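Peptidase S15/CocE/NonD (Thaumarchaeota archaeon SCGC AB-539-E09, PDB 4PF1) is a serine peptidase of the S15 family with an alpha/beta-hydrolase fold, and probably acts as an aminopeptidase. Local coordinates at residues I50-K55 with R73-F78; Y232-R237 with G242-S247; H281-P286 with K307-K312; G292-E297 with L341-D346. One frame throughout, in Å; residues are numbered along the deposited sequence.

Contact 1 of 4, residues I50-K55 with R73-F78; sequences IILIPK and RRTLRF
The central sheet of the alpha/beta-hydrolase fold meets the segment just after a short helix where I50 and L52, on strand 46-54, pack against T75. This strand runs antiparallel between strands 32-40 and 100-105 near one margin of the sheet. I50 and L52 are two residues apart and so face the same way, toward the other segment, while I51 faces the opposite side. T75 is the first residue past helix 71-74, and its backbone has already left the helical conformation.

Each branch of the threonine has its own task. OG1 lies between the backbone N and the carbonyl carbon (chi1 52°), a position from which it turns back to hydrogen-bond A71 O. The hydroxyl, thus satisfied within its own helical turn, can lie against hydrocarbon, and I50 CG2 approaches T75 OG1 to 3.5 Å in plain van der Waals contact. This methyl does the touching for I50, whose longer branch leads away. T75 CG2, meanwhile, is 3.9 Å from I50 CG2, bridging the two strand residues. Replacing T75 by an alanine is likely to leave A71 O without its side-chain partner and to open a gap beside I50 and L52.

The neighbourhood is also tied elsewhere: T75 O receives R34 NH2 from strand 32-40, and R77 NH1 reaches P516 O of the second subunit. Within the turn itself, L76 N is bonded to R73 O. L52 contributes one methyl, CD1, which is 3.9 Å from T75 CG2 and 4.1 Å from T75 CB.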
# COMPACT_ATOMS: atom_id res chain seq x y z
N ILE A 50 -33.02 -20.73 -3.10
CA ILE A 50 -32.43 -20.57 -1.77
C ILE A 50 -33.23 -19.54 -1.00
O ILE A 50 -33.23 -18.36 -1.35
CB ILE A 50 -30.91 -20.20 -1.86
CG1 ILE A 50 -30.12 -21.13 -2.84
CG2 ILE A 50 -30.26 -20.10 -0.47
CD1 ILE A 50 -30.31 -22.69 -2.65
N ILE A 51 -33.93 -19.98 0.06
CA ILE A 51 -34.79 -19.13 0.89
C ILE A 51 -34.13 -18.89 2.26
O ILE A 51 -33.88 -19.85 3.01
CB ILE A 51 -36.20 -19.76 1.02
CG1 ILE A 51 -36.80 -20.11 -0.37
CG2 ILE A 51 -37.15 -18.85 1.81
CD1 ILE A 51 -37.61 -21.40 -0.42
N LEU A 52 -33.86 -17.62 2.58
CA LEU A 52 -33.25 -17.24 3.85
C LEU A 52 -34.29 -16.57 4.75
O LEU A 52 -34.76 -15.47 4.45
CB LEU A 52 -32.02 -16.32 3.63
CG LEU A 52 -30.99 -16.78 2.59
CD1 LEU A 52 -29.98 -15.69 2.32
CD2 LEU A 52 -30.27 -18.06 3.03
N ILE A 53 -34.69 -17.26 5.81
CA ILE A 53 -35.71 -16.76 6.73
C ILE A 53 -35.06 -16.34 8.05
O ILE A 53 -34.44 -17.18 8.71
CB ILE A 53 -36.85 -17.79 6.96
CG1 ILE A 53 -37.28 -18.48 5.64
CG2 ILE A 53 -38.04 -17.14 7.67
CD1 ILE A 53 -37.85 -19.88 5.80
N PRO A 54 -35.18 -15.06 8.47
CA PRO A 54 -34.62 -14.66 9.77
C PRO A 54 -35.32 -15.40 10.90
O PRO A 54 -36.53 -15.59 10.84
CB PRO A 54 -34.87 -13.14 9.82
CG PRO A 54 -35.22 -12.75 8.42
CD PRO A 54 -35.87 -13.94 7.81
N LYS A 55 -34.57 -15.87 11.91
CA LYS A 55 -35.16 -16.63 13.01
C LYS A 55 -36.08 -15.76 13.89
O LYS A 55 -35.73 -14.63 14.23
CB LYS A 55 -34.07 -17.30 13.87
CG LYS A 55 -33.53 -18.59 13.25
CD LYS A 55 -33.02 -19.54 14.32
CE LYS A 55 -32.62 -20.88 13.74
NZ LYS A 55 -31.21 -20.89 13.29
N ARG A 73 -23.89 -19.51 -4.01
CA ARG A 73 -22.70 -18.71 -3.74
C ARG A 73 -23.08 -17.25 -3.47
O ARG A 73 -22.49 -16.63 -2.60
CB ARG A 73 -21.67 -18.81 -4.88
CG ARG A 73 -20.26 -18.40 -4.44
CD ARG A 73 -19.24 -18.50 -5.55
NE ARG A 73 -19.43 -17.46 -6.57
CZ ARG A 73 -19.64 -17.72 -7.86
NH1 ARG A 73 -19.68 -18.97 -8.30
NH2 ARG A 73 -19.81 -16.72 -8.72
N ARG A 74 -24.11 -16.72 -4.19
CA ARG A 74 -24.61 -15.34 -3.97
C ARG A 74 -25.12 -15.18 -2.52
O ARG A 74 -24.93 -14.12 -1.92
CB ARG A 74 -25.73 -14.98 -4.97
CG ARG A 74 -25.33 -15.05 -6.46
CD ARG A 74 -24.60 -13.83 -6.97
NE ARG A 74 -25.45 -12.64 -6.96
CZ ARG A 74 -25.19 -11.55 -6.24
NH1 ARG A 74 -24.10 -11.48 -5.48
NH2 ARG A 74 -26.02 -10.51 -6.28
N THR A 75 -25.74 -16.25 -1.97
CA THR A 75 -26.27 -16.29 -0.60
C THR A 75 -25.21 -16.74 0.43
O THR A 75 -25.56 -17.17 1.53
CB THR A 75 -27.50 -17.20 -0.53
OG1 THR A 75 -27.18 -18.48 -1.08
CG2 THR A 75 -28.70 -16.61 -1.20
N LEU A 76 -23.92 -16.61 0.07
CA LEU A 76 -22.81 -16.95 0.96
C LEU A 76 -21.62 -16.00 0.71
O LEU A 76 -20.50 -16.46 0.45
CB LEU A 76 -22.41 -18.43 0.81
CG LEU A 76 -21.67 -19.04 2.01
CD1 LEU A 76 -22.64 -19.37 3.15
CD2 LEU A 76 -20.87 -20.26 1.60
N ARG A 77 -21.87 -14.67 0.82
CA ARG A 77 -20.84 -13.62 0.68
C ARG A 77 -19.65 -13.98 1.58
O ARG A 77 -18.50 -13.99 1.14
CB ARG A 77 -21.42 -12.24 1.05
CG ARG A 77 -20.60 -11.07 0.53
CD ARG A 77 -20.94 -9.78 1.25
NE ARG A 77 -19.82 -8.84 1.19
CZ ARG A 77 -19.65 -7.83 2.04
NH1 ARG A 77 -20.52 -7.61 3.02
NH2 ARG A 77 -18.60 -7.03 1.91
N PHE A 78 -19.96 -14.38 2.82
CA PHE A 78 -19.05 -14.93 3.81
C PHE A 78 -19.69 -16.18 4.40
O PHE A 78 -20.92 -16.24 4.49
CB PHE A 78 -18.73 -13.89 4.91
CG PHE A 78 -17.96 -12.70 4.37
CD1 PHE A 78 -16.58 -12.78 4.18
CD2 PHE A 78 -18.61 -11.54 4.00
CE1 PHE A 78 -15.87 -11.69 3.65
CE2 PHE A 78 -17.91 -10.46 3.46
CZ PHE A 78 -16.54 -10.55 3.28

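Contact 2 of 4, residues Y232-R237 with G242-S247; sequences YDAYLR and GAMAAS
A Met-aromatic contact between M244 and Y235 joins two consecutive helices, 231-238 and 241-247. They belong to the helical insertion between strands 178-184 and 287-292, the place where alpha/beta hydrolases commonly carry their cap or lid. With only four residues between the segments, the two helices follow each other almost directly.

The methionine lies across one face of the tyrosine. M244 CE stands 4.0 Å from the centroid of the Y235 ring, 14° off its normal, which makes a CH-pi contact. M244 SD lies over the same ring at 4.4 Å from the centroid of Y235. Nearer the root of the side chain, M244 CG touches Y235 CE2 at 3.6 Å. The shape of the chain explains this overlap: M244 CG is anti to its own backbone N (chi1 -168°), then a bend at chi2 (72°) swings the thioether flat along the ring. A234 adds a looser apolar contact, its CB 4.4 Å from M244 CE. With a serine in place of Y235, M244 would probably lose the surface beneath its sulfur and methyl, leaving that end free to turn.

Helix 204-215 contributes to the surroundings of both residues, P209 touching Y235 and L208 touching M244. Elsewhere on helix 231-238, D233 OD1 and R237 NH2 form a salt bridge; R237 also pairs with D513 of the third subunit, and D233 with R441. In the partner helix a serine hydroxyl bends back on the backbone, S247 OG donating to M244 O at 2.6 Å.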
# COMPACT_ATOMS: atom_id res chain seq x y z
N TYR A 232 -4.39 -6.78 -24.76
CA TYR A 232 -4.16 -5.96 -25.95
C TYR A 232 -3.36 -6.76 -26.99
O TYR A 232 -3.78 -6.87 -28.14
CB TYR A 232 -3.40 -4.67 -25.56
CG TYR A 232 -3.10 -3.74 -26.72
CD1 TYR A 232 -2.01 -3.97 -27.56
CD2 TYR A 232 -3.87 -2.60 -26.95
CE1 TYR A 232 -1.71 -3.12 -28.62
CE2 TYR A 232 -3.57 -1.73 -28.00
CZ TYR A 232 -2.50 -2.00 -28.84
OH TYR A 232 -2.20 -1.15 -29.88
N ASP A 233 -2.25 -7.37 -26.54
CA ASP A 233 -1.37 -8.21 -27.35
C ASP A 233 -2.11 -9.44 -27.89
O ASP A 233 -2.05 -9.72 -29.09
CB ASP A 233 -0.16 -8.64 -26.53
CG ASP A 233 1.16 -8.26 -27.16
OD1 ASP A 233 1.61 -8.99 -28.07
OD2 ASP A 233 1.74 -7.24 -26.74
N ALA A 234 -2.85 -10.14 -27.00
CA ALA A 234 -3.60 -11.37 -27.33
C ALA A 234 -4.65 -11.15 -28.43
O ALA A 234 -4.65 -11.89 -29.41
CB ALA A 234 -4.26 -11.93 -26.08
N TYR A 235 -5.52 -10.13 -28.27
CA TYR A 235 -6.60 -9.85 -29.22
C TYR A 235 -6.07 -9.29 -30.56
O TYR A 235 -6.65 -9.59 -31.61
CB TYR A 235 -7.65 -8.92 -28.60
CG TYR A 235 -8.57 -9.63 -27.62
CD1 TYR A 235 -8.22 -9.78 -26.29
CD2 TYR A 235 -9.77 -10.19 -28.05
CE1 TYR A 235 -9.04 -10.45 -25.39
CE2 TYR A 235 -10.62 -10.85 -27.16
CZ TYR A 235 -10.24 -10.99 -25.83
OH TYR A 235 -11.05 -11.66 -24.94
N LEU A 236 -4.95 -8.53 -30.54
CA LEU A 236 -4.33 -7.98 -31.76
C LEU A 236 -3.71 -9.10 -32.61
O LEU A 236 -3.86 -9.08 -33.84
CB LEU A 236 -3.27 -6.91 -31.41
CG LEU A 236 -2.67 -6.10 -32.59
CD1 LEU A 236 -3.75 -5.34 -33.36
CD2 LEU A 236 -1.60 -5.13 -32.09
N ARG A 237 -3.05 -10.09 -31.96
CA ARG A 237 -2.43 -11.24 -32.64
C ARG A 237 -3.49 -12.13 -33.29
O ARG A 237 -3.23 -12.71 -34.34
CB ARG A 237 -1.57 -12.05 -31.68
CG ARG A 237 -0.23 -11.39 -31.35
CD ARG A 237 0.62 -12.30 -30.50
NE ARG A 237 1.52 -11.54 -29.62
CZ ARG A 237 2.29 -12.10 -28.69
NH1 ARG A 237 2.29 -13.41 -28.51
NH2 ARG A 237 3.07 -11.34 -27.93
N GLY A 242 -13.62 -13.35 -34.32
CA GLY A 242 -13.91 -14.70 -34.78
C GLY A 242 -12.77 -15.67 -34.56
O GLY A 242 -12.99 -16.80 -34.10
N ALA A 243 -11.52 -15.24 -34.86
CA ALA A 243 -10.33 -16.08 -34.67
C ALA A 243 -10.03 -16.27 -33.18
O ALA A 243 -9.43 -17.28 -32.81
CB ALA A 243 -9.13 -15.47 -35.38
N MET A 244 -10.44 -15.31 -32.33
CA MET A 244 -10.25 -15.43 -30.88
C MET A 244 -11.23 -16.48 -30.33
O MET A 244 -10.84 -17.30 -29.50
CB MET A 244 -10.44 -14.07 -30.18
CG MET A 244 -9.97 -14.08 -28.73
SD MET A 244 -8.17 -14.12 -28.55
CE MET A 244 -8.03 -14.10 -26.80
N ALA A 245 -12.49 -16.46 -30.82
CA ALA A 245 -13.52 -17.41 -30.42
C ALA A 245 -13.19 -18.83 -30.94
O ALA A 245 -13.38 -19.80 -30.20
CB ALA A 245 -14.88 -16.96 -30.93
N ALA A 246 -12.67 -18.93 -32.17
CA ALA A 246 -12.27 -20.20 -32.78
C ALA A 246 -11.05 -20.80 -32.07
O ALA A 246 -10.95 -22.02 -31.98
CB ALA A 246 -11.98 -20.02 -34.26
N SER A 247 -10.13 -19.95 -31.55
CA SER A 247 -8.93 -20.41 -30.83
C SER A 247 -9.30 -21.08 -29.48
O SER A 247 -8.50 -21.84 -28.93
CB SER A 247 -7.95 -19.25 -30.59
OG SER A 247 -8.42 -18.33 -29.63

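Contact 3 of 4, residues H281-P286 with K307-K312; sequences HPLTVP and KVLAPK
L283 and K312 bury the most surface here, with L309 completing the group. L283 projects from the segment that leads into strand 287-292, its CG anti to the backbone N (chi1 175°), a setting that carries the two methyls to the end of helix 301-309. One methyl meets a side chain: L283 CD1 lies 4.1 Å from L309 CD2. The other rests on the backbone, L283 CD2 being 3.9 Å from L309 O, and it also touches K312 at the beta carbon.

K312 uses its length differently. Its chain bends at chi3 and chi4 (81° and 74°), curling the aliphatic part past L283, so that K312 CE comes within 4.2 Å of L283 CB. The ammonium then reaches H281 O, but the bond is weak, with K312 NZ 3.3 Å from that oxygen. Its stronger partner is A279 O, at the end of helix 274-279, so the lysine gathers two carbonyl oxygens from the segment where that helix gives way to the loop.

V319, on strand 319-324, touches both L283 and L309 and extends the apolar patch into the sheet. In this protein the entry to strand 287-292 thus packs against the end of helix 301-309, and these two elements, with the parallel neighbouring strand 319-324, form a beta-alpha-beta crossover, the unit repeated through the alpha/beta-hydrolase fold.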
# COMPACT_ATOMS: atom_id res chain seq x y z
N HIS A 281 -46.09 -3.27 -23.17
CA HIS A 281 -46.79 -4.01 -22.12
C HIS A 281 -47.34 -3.06 -21.04
O HIS A 281 -46.78 -1.98 -20.85
CB HIS A 281 -45.86 -5.05 -21.48
CG HIS A 281 -45.67 -6.27 -22.33
ND1 HIS A 281 -46.51 -7.36 -22.23
CD2 HIS A 281 -44.74 -6.51 -23.29
CE1 HIS A 281 -46.06 -8.24 -23.12
NE2 HIS A 281 -45.00 -7.76 -23.78
N PRO A 282 -48.43 -3.44 -20.31
CA PRO A 282 -48.95 -2.54 -19.27
C PRO A 282 -47.96 -2.33 -18.12
O PRO A 282 -47.25 -3.26 -17.73
CB PRO A 282 -50.22 -3.25 -18.78
CG PRO A 282 -50.55 -4.24 -19.84
CD PRO A 282 -49.24 -4.67 -20.41
N LEU A 283 -47.89 -1.09 -17.62
CA LEU A 283 -47.05 -0.70 -16.50
C LEU A 283 -47.93 -0.62 -15.26
O LEU A 283 -48.72 0.31 -15.12
CB LEU A 283 -46.37 0.64 -16.83
CG LEU A 283 -45.52 1.29 -15.74
CD1 LEU A 283 -44.09 0.77 -15.77
CD2 LEU A 283 -45.55 2.78 -15.88
N THR A 284 -47.86 -1.66 -14.40
CA THR A 284 -48.71 -1.76 -13.20
C THR A 284 -47.89 -1.85 -11.91
O THR A 284 -48.38 -1.46 -10.85
CB THR A 284 -49.64 -2.98 -13.31
OG1 THR A 284 -48.85 -4.16 -13.51
CG2 THR A 284 -50.68 -2.84 -14.43
N VAL A 285 -46.67 -2.41 -11.99
CA VAL A 285 -45.79 -2.63 -10.84
C VAL A 285 -44.94 -1.37 -10.56
O VAL A 285 -44.26 -0.89 -11.47
CB VAL A 285 -44.90 -3.89 -11.05
CG1 VAL A 285 -44.05 -4.19 -9.82
CG2 VAL A 285 -45.75 -5.11 -11.43
N PRO A 286 -44.92 -0.86 -9.30
CA PRO A 286 -44.04 0.29 -8.98
C PRO A 286 -42.57 -0.06 -9.23
O PRO A 286 -42.12 -1.14 -8.86
CB PRO A 286 -44.31 0.55 -7.49
CG PRO A 286 -45.62 -0.12 -7.22
CD PRO A 286 -45.66 -1.31 -8.11
N LYS A 307 -36.91 6.95 -19.85
CA LYS A 307 -37.37 7.71 -21.02
C LYS A 307 -38.62 7.10 -21.66
O LYS A 307 -39.52 7.84 -22.06
CB LYS A 307 -36.24 7.83 -22.06
CG LYS A 307 -36.57 8.79 -23.22
CD LYS A 307 -35.38 9.02 -24.16
CE LYS A 307 -35.14 7.91 -25.16
NZ LYS A 307 -36.28 7.73 -26.10
N VAL A 308 -38.69 5.76 -21.76
CA VAL A 308 -39.81 5.08 -22.41
C VAL A 308 -40.98 4.80 -21.43
O VAL A 308 -42.13 4.74 -21.86
CB VAL A 308 -39.38 3.78 -23.16
CG1 VAL A 308 -38.26 4.07 -24.16
CG2 VAL A 308 -38.97 2.68 -22.19
N LEU A 309 -40.68 4.62 -20.12
CA LEU A 309 -41.71 4.27 -19.14
C LEU A 309 -42.31 5.49 -18.41
O LEU A 309 -43.41 5.37 -17.87
CB LEU A 309 -41.18 3.24 -18.12
CG LEU A 309 -40.75 1.86 -18.69
CD1 LEU A 309 -40.06 1.03 -17.64
CD2 LEU A 309 -41.95 1.10 -19.27
N ALA A 310 -41.61 6.65 -18.41
CA ALA A 310 -42.11 7.88 -17.78
C ALA A 310 -43.39 8.42 -18.47
O ALA A 310 -44.31 8.79 -17.75
CB ALA A 310 -41.04 8.96 -17.76
N PRO A 311 -43.51 8.45 -19.83
CA PRO A 311 -44.77 8.95 -20.43
C PRO A 311 -45.96 8.02 -20.18
O PRO A 311 -47.11 8.47 -20.20
CB PRO A 311 -44.44 9.06 -21.92
CG PRO A 311 -43.35 8.10 -22.14
CD PRO A 311 -42.54 8.08 -20.88
N LYS A 312 -45.69 6.72 -19.92
CA LYS A 312 -46.71 5.71 -19.60
C LYS A 312 -47.28 5.95 -18.19
O LYS A 312 -48.37 5.47 -17.87
CB LYS A 312 -46.13 4.30 -19.70
CG LYS A 312 -45.95 3.81 -21.14
CD LYS A 312 -45.29 2.43 -21.19
CE LYS A 312 -46.26 1.29 -20.96
NZ LYS A 312 -47.15 1.06 -22.13

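Contact 4 of 4, residues G292-E297 with L341-D346; sequences GLFDQE and LQFEGD
F294 directs the far end of its ring at two apolar side chains, L341 and F343, which project from the same side of their segment. F294 CZ lies 4.3 Å from L341 CD1, and the adjoining F294 CE2 is likewise 4.3 Å from F343 CZ. One corner of the ring thus faces both a leucine methyl and the end of a second aromatic ring, each meeting it obliquely. Such spacing is modest van der Waals packing, and the two segments bury only 83 Å² between them. Their backbones stay well apart, F294 and L341 being 11.3 Å from CA to CA, and side chains alone span the interval.

On the first segment, F294 has its own support. L293 CB sits 4.1 Å above the plane of the F294 ring, over its centre. With F294 CG beside the backbone N (chi1 -49°), the ring extends from the turn toward L341 and F343. G292 to D295 form a type I beta turn, closed by a weak bond. D295, its last residue, also opens an Asx turn: E297 N donates to D295 OD1 at 3.0 Å with an angle of 153°.

This turn has wider interest because D295 OD2 is hydrogen-bonded to H328 ND1, and with S161 these residues probably form the catalytic triad, the aspartate occupying the usual place of the acid after strand 287-292. F294 is therefore next to the likely acid. On the other segment, D346 caps helix 347-365 through G349 N, while L338, on strand 337-338, which pairs with strand 341-342, touches both F294 and F343.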
# COMPACT_ATOMS: atom_id res chain seq x y z
N GLY A 292 -26.23 4.20 -12.90
CA GLY A 292 -24.94 4.78 -12.53
C GLY A 292 -24.33 5.60 -13.64
O GLY A 292 -24.32 5.17 -14.80
N LEU A 293 -23.80 6.79 -13.28
CA LEU A 293 -23.16 7.72 -14.23
C LEU A 293 -21.90 7.12 -14.87
O LEU A 293 -21.58 7.46 -16.01
CB LEU A 293 -22.79 9.04 -13.52
CG LEU A 293 -23.94 10.03 -13.23
CD1 LEU A 293 -23.48 11.12 -12.27
CD2 LEU A 293 -24.47 10.67 -14.51
N PHE A 294 -21.18 6.26 -14.13
CA PHE A 294 -19.92 5.70 -14.61
C PHE A 294 -19.99 4.16 -14.75
O PHE A 294 -18.96 3.48 -14.64
CB PHE A 294 -18.77 6.12 -13.68
CG PHE A 294 -18.74 7.61 -13.38
CD1 PHE A 294 -18.48 8.53 -14.39
CD2 PHE A 294 -19.00 8.08 -12.10
CE1 PHE A 294 -18.47 9.91 -14.11
CE2 PHE A 294 -18.98 9.45 -11.82
CZ PHE A 294 -18.72 10.36 -12.83
N ASP A 295 -21.19 3.64 -15.06
CA ASP A 295 -21.42 2.21 -15.27
C ASP A 295 -20.66 1.72 -16.51
O ASP A 295 -21.04 2.03 -17.64
CB ASP A 295 -22.93 1.94 -15.41
CG ASP A 295 -23.32 0.49 -15.20
OD1 ASP A 295 -22.71 -0.38 -15.85
OD2 ASP A 295 -24.21 0.24 -14.39
N GLN A 296 -19.58 0.94 -16.29
CA GLN A 296 -18.70 0.43 -17.35
C GLN A 296 -19.29 -0.80 -18.09
O GLN A 296 -18.63 -1.35 -18.98
CB GLN A 296 -17.30 0.11 -16.77
CG GLN A 296 -17.21 -1.20 -15.94
CD GLN A 296 -17.74 -1.13 -14.52
OE1 GLN A 296 -18.33 -0.14 -14.08
NE2 GLN A 296 -17.55 -2.21 -13.78
N GLU A 297 -20.53 -1.21 -17.75
CA GLU A 297 -21.13 -2.38 -18.38
C GLU A 297 -22.51 -2.10 -18.98
O GLU A 297 -22.76 -2.54 -20.11
CB GLU A 297 -21.20 -3.55 -17.39
CG GLU A 297 -19.84 -4.16 -17.09
CD GLU A 297 -19.82 -5.48 -16.33
OE1 GLU A 297 -18.71 -5.92 -15.95
OE2 GLU A 297 -20.90 -6.09 -16.15
N LEU A 341 -11.80 10.19 -7.77
CA LEU A 341 -12.98 10.99 -7.42
C LEU A 341 -13.52 10.62 -6.05
O LEU A 341 -13.73 9.45 -5.78
CB LEU A 341 -14.09 10.86 -8.47
CG LEU A 341 -13.72 11.09 -9.94
CD1 LEU A 341 -14.95 11.01 -10.81
CD2 LEU A 341 -13.04 12.44 -10.15
N GLN A 342 -13.77 11.63 -5.20
CA GLN A 342 -14.30 11.44 -3.85
C GLN A 342 -15.68 12.08 -3.73
O GLN A 342 -15.85 13.26 -4.06
CB GLN A 342 -13.34 11.99 -2.80
CG GLN A 342 -12.05 11.18 -2.69
CD GLN A 342 -11.04 11.83 -1.79
OE1 GLN A 342 -10.52 12.91 -2.07
NE2 GLN A 342 -10.70 11.16 -0.70
N PHE A 343 -16.67 11.28 -3.30
CA PHE A 343 -18.06 11.73 -3.17
C PHE A 343 -18.39 12.03 -1.71
O PHE A 343 -17.63 11.66 -0.81
CB PHE A 343 -19.02 10.68 -3.78
CG PHE A 343 -18.60 10.19 -5.16
CD1 PHE A 343 -18.34 11.09 -6.19
CD2 PHE A 343 -18.44 8.83 -5.41
CE1 PHE A 343 -17.92 10.63 -7.45
CE2 PHE A 343 -18.02 8.38 -6.66
CZ PHE A 343 -17.78 9.28 -7.68
N GLU A 344 -19.49 12.77 -1.47
CA GLU A 344 -19.87 13.17 -0.11
C GLU A 344 -20.54 12.01 0.64
O GLU A 344 -21.77 11.88 0.64
CB GLU A 344 -20.76 14.42 -0.13
CG GLU A 344 -19.96 15.71 -0.28
CD GLU A 344 -19.15 16.10 0.94
OE1 GLU A 344 -19.74 16.65 1.90
OE2 GLU A 344 -17.92 15.86 0.94
N GLY A 345 -19.71 11.18 1.27
CA GLY A 345 -20.14 10.03 2.05
C GLY A 345 -20.45 8.82 1.20
O GLY A 345 -20.25 8.83 -0.02
N ASP A 346 -20.95 7.75 1.85
CA ASP A 346 -21.33 6.52 1.16
C ASP A 346 -22.68 6.74 0.45
O ASP A 346 -23.74 6.50 1.04
CB ASP A 346 -21.37 5.32 2.14
CG ASP A 346 -21.83 4.00 1.53
OD1 ASP A 346 -21.92 3.92 0.28
OD2 ASP A 346 -22.11 3.06 2.29

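Contacts 1 and 2 come first along the chain, in series; contacts 3 and 4 follow with alternating segments, since 292-297 falls between the two halves of contact 3. The large mixed sheet relates three of them: contact 1 lies at strand 46-54 toward one margin, whereas contacts 3 and 4 flank strand 287-292, at its entry and its exit, with centres 27 Å apart. Contact 2 belongs to the helical insertion that precedes this strand and is 42 Å from contact 3, centre to centre, across the middle of the chain. Contacts 1 and 4 touch the second subunit and contact 2 the third, so three lie beside subunit interfaces; no other chain touches contact 3.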